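Local coordinates for CdiA-CT toxin, Conserved domain protein (Yersinia pseudotuberculosis serotype O:3, PDB 4ZQU), which is the C-terminal toxin domain of a contact-dependent growth inhibition system, probably an endonuclease of the PDDEXK type, neutralised by its cognate immunity protein, at residues 88-93 and 118-123. Residues are numbered along the deposited sequence; the frame is centred on the assembly and turned at random.
Sequences VRLAVP and VTVTQV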
loop_
_atom_site.group_PDB
_atom_site.type_symbol
_atom_site.label_atom_id
_atom_site.label_comp_id
_atom_site.label_asym_id
_atom_site.label_seq_id
_atom_site.Cartn_x
_atom_site.Cartn_y
_atom_site.Cartn_z
ATOM N N VAL A 88 -11.336 6.069 -10.793
ATOM C CA VAL A 88 -10.479 5.896 -11.954
ATOM C C VAL A 88 -10.520 7.150 -12.819
ATOM O O VAL A 88 -11.579 7.544 -13.307
ATOM C CB VAL A 88 -10.890 4.681 -12.798
ATOM C CG1 VAL A 88 -9.925 4.507 -13.960
ATOM C CG2 VAL A 88 -10.930 3.426 -11.943
ATOM N N ARG A 89 -9.361 7.781 -12.986
ATOM C CA ARG A 89 -9.231 8.943 -13.857
ATOM C C ARG A 89 -8.800 8.495 -15.249
ATOM O O ARG A 89 -7.637 8.148 -15.469
ATOM C CB ARG A 89 -8.229 9.944 -13.279
ATOM C CG ARG A 89 -8.699 10.633 -12.009
ATOM C CD ARG A 89 -9.540 11.859 -12.320
ATOM N NE ARG A 89 -8.776 12.880 -13.036
ATOM C CZ ARG A 89 -8.018 13.802 -12.447
ATOM N NH1 ARG A 89 -7.915 13.836 -11.125
ATOM N NH2 ARG A 89 -7.359 14.689 -13.182
ATOM N N LEU A 90 -9.748 8.504 -16.181
ATOM C CA LEU A 90 -9.537 7.933 -17.506
ATOM C C LEU A 90 -9.322 8.988 -18.582
ATOM O O LEU A 90 -10.153 9.874 -18.775
ATOM C CB LEU A 90 -10.728 7.051 -17.887
ATOM C CG LEU A 90 -10.639 6.311 -19.221
ATOM C CD1 LEU A 90 -9.578 5.222 -19.160
ATOM C CD2 LEU A 90 -11.992 5.731 -19.601
ATOM N N ALA A 91 -8.201 8.881 -19.288
ATOM C CA ALA A 91 -7.932 9.741 -20.431
ATOM C C ALA A 91 -8.262 9.008 -21.729
ATOM O O ALA A 91 -7.820 7.880 -21.940
ATOM C CB ALA A 91 -6.485 10.198 -20.426
ATOM N N VAL A 92 -9.054 9.646 -22.587
ATOM C CA VAL A 92 -9.391 9.081 -23.890
ATOM C C VAL A 92 -9.098 10.086 -25.009
ATOM O O VAL A 92 -9.277 11.292 -24.833
ATOM C CB VAL A 92 -10.875 8.640 -23.957
ATOM C CG1 VAL A 92 -11.134 7.496 -22.984
ATOM C CG2 VAL A 92 -11.805 9.809 -23.678
ATOM N N PRO A 93 -8.630 9.588 -26.164
ATOM C CA PRO A 93 -8.218 10.441 -27.282
ATOM C C PRO A 93 -9.380 10.930 -28.141
ATOM O O PRO A 93 -10.537 10.608 -27.874
ATOM C CB PRO A 93 -7.303 9.523 -28.089
ATOM C CG PRO A 93 -7.858 8.170 -27.857
ATOM C CD PRO A 93 -8.410 8.161 -26.458
ATOM N N VAL A 118 -15.716 6.344 -12.127
ATOM C CA VAL A 118 -14.920 6.433 -13.343
ATOM C C VAL A 118 -15.094 7.809 -13.975
ATOM O O VAL A 118 -16.169 8.140 -14.477
ATOM C CB VAL A 118 -15.305 5.339 -14.355
ATOM C CG1 VAL A 118 -14.422 5.421 -15.594
ATOM C CG2 VAL A 118 -15.198 3.966 -13.710
ATOM N N THR A 119 -14.030 8.606 -13.934
ATOM C CA THR A 119 -14.055 9.968 -14.451
ATOM C C THR A 119 -13.281 10.069 -15.759
ATOM O O THR A 119 -12.082 9.800 -15.800
ATOM C CB THR A 119 -13.463 10.961 -13.437
ATOM O OG1 THR A 119 -14.218 10.913 -12.219
ATOM C CG2 THR A 119 -13.493 12.373 -13.997
ATOM N N VAL A 120 -13.970 10.471 -16.822
ATOM C CA VAL A 120 -13.382 10.483 -18.157
ATOM C C VAL A 120 -12.983 11.884 -18.611
ATOM O O VAL A 120 -13.763 12.829 -18.502
ATOM C CB VAL A 120 -14.353 9.879 -19.189
ATOM C CG1 VAL A 120 -13.731 9.870 -20.571
ATOM C CG2 VAL A 120 -14.736 8.474 -18.780
ATOM N N THR A 121 -11.760 12.004 -19.121
ATOM C CA THR A 121 -11.251 13.267 -19.644
ATOM C C THR A 121 -10.823 13.120 -21.101
ATOM O O THR A 121 -10.039 12.233 -21.432
ATOM C CB THR A 121 -10.049 13.778 -18.826
ATOM O OG1 THR A 121 -10.404 13.854 -17.440
ATOM C CG2 THR A 121 -9.614 15.149 -19.313
ATOM N N GLN A 122 -11.340 13.989 -21.965
ATOM C CA GLN A 122 -10.966 13.984 -23.379
ATOM C C GLN A 122 -9.668 14.755 -23.602
ATOM O O GLN A 122 -9.594 15.952 -23.332
ATOM C CB GLN A 122 -12.083 14.582 -24.238
ATOM C CG GLN A 122 -13.407 13.834 -24.162
ATOM C CD GLN A 122 -14.528 14.550 -24.896
ATOM O OE1 GLN A 122 -15.296 15.303 -24.295
ATOM N NE2 GLN A 122 -14.628 14.317 -26.201
ATOM N N VAL A 123 -8.652 14.058 -24.102
ATOM C CA VAL A 123 -7.333 14.644 -24.318
ATOM C C VAL A 123 -7.112 14.985 -25.790
ATOM O O VAL A 123 -7.335 14.151 -26.667
ATOM C CB VAL A 123 -6.216 13.688 -23.839
ATOM C CG1 VAL A 123 -4.844 14.249 -24.171
ATOM C CG2 VAL A 123 -6.347 13.423 -22.346
HETATM O O HOH W 1 -10.165 12.032 -15.581
HETATM O O HOH W 2 -12.365 13.081 -27.812
#
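Residues 88-92 and 118-122 run side by side as parallel strands, their axes 4.6 Å apart at closest approach and inclined by 26°. Five backbone hydrogen bonds join them in parallel register: Thr119 N to Val88 O, Leu90 N to Thr119 O (2.7 Å), Thr121 N to Leu90 O, Val92 N to Thr121 O, and Val123 N to Val92 O. The last two are the longer, and their donors tilt about 20° out of the carbonyl plane. Val120 CA adds a C-H...O contact to Leu90 O at 3.3 Å. Val88, Leu90, Val92, Val118 and Val120 share one largely apolar face, with Gln122 at its end. There Leu90 and Val120 lie alongside each other, CD2 to CG2 at 4.0 Å, whereas Val92 crosses Val120 at about a right angle, CG2 on CG1 at 3.7 Å. With Val92 CG1 anti to its carbonyl carbon (chi1 -65°), CG2 sits between N and C and reaches Val120. Helix 53-66 packs on Val88, Leu90 and Val118, and helix 98-113, the crossover of this beta-alpha-beta unit, on Val92 and Val120. The other face carries Arg89, Ala91, Thr119 and Thr121, with helix 3-9 against it; Ala91 CB meets Val123 CG2 at 3.8 Å. Arg89 bends at chi2 and chi3, laying CD beside Thr119 CB and bringing NE to a water in the guanidinium plane. That water accepts from NE, donates to Thr119 O and bonds Thr121 OG1 at 2.6 Å, while Thr119 OG1 turns to Glu87. Thr119 O thus receives both Leu90 N and the water, and the guanidinium is tied to the neighbouring strand through solvent: backbone bonds set the register, with mainly apolar packing on the Leu90 face and, on the Arg89 face, a water bridge beside the apolar Ala91.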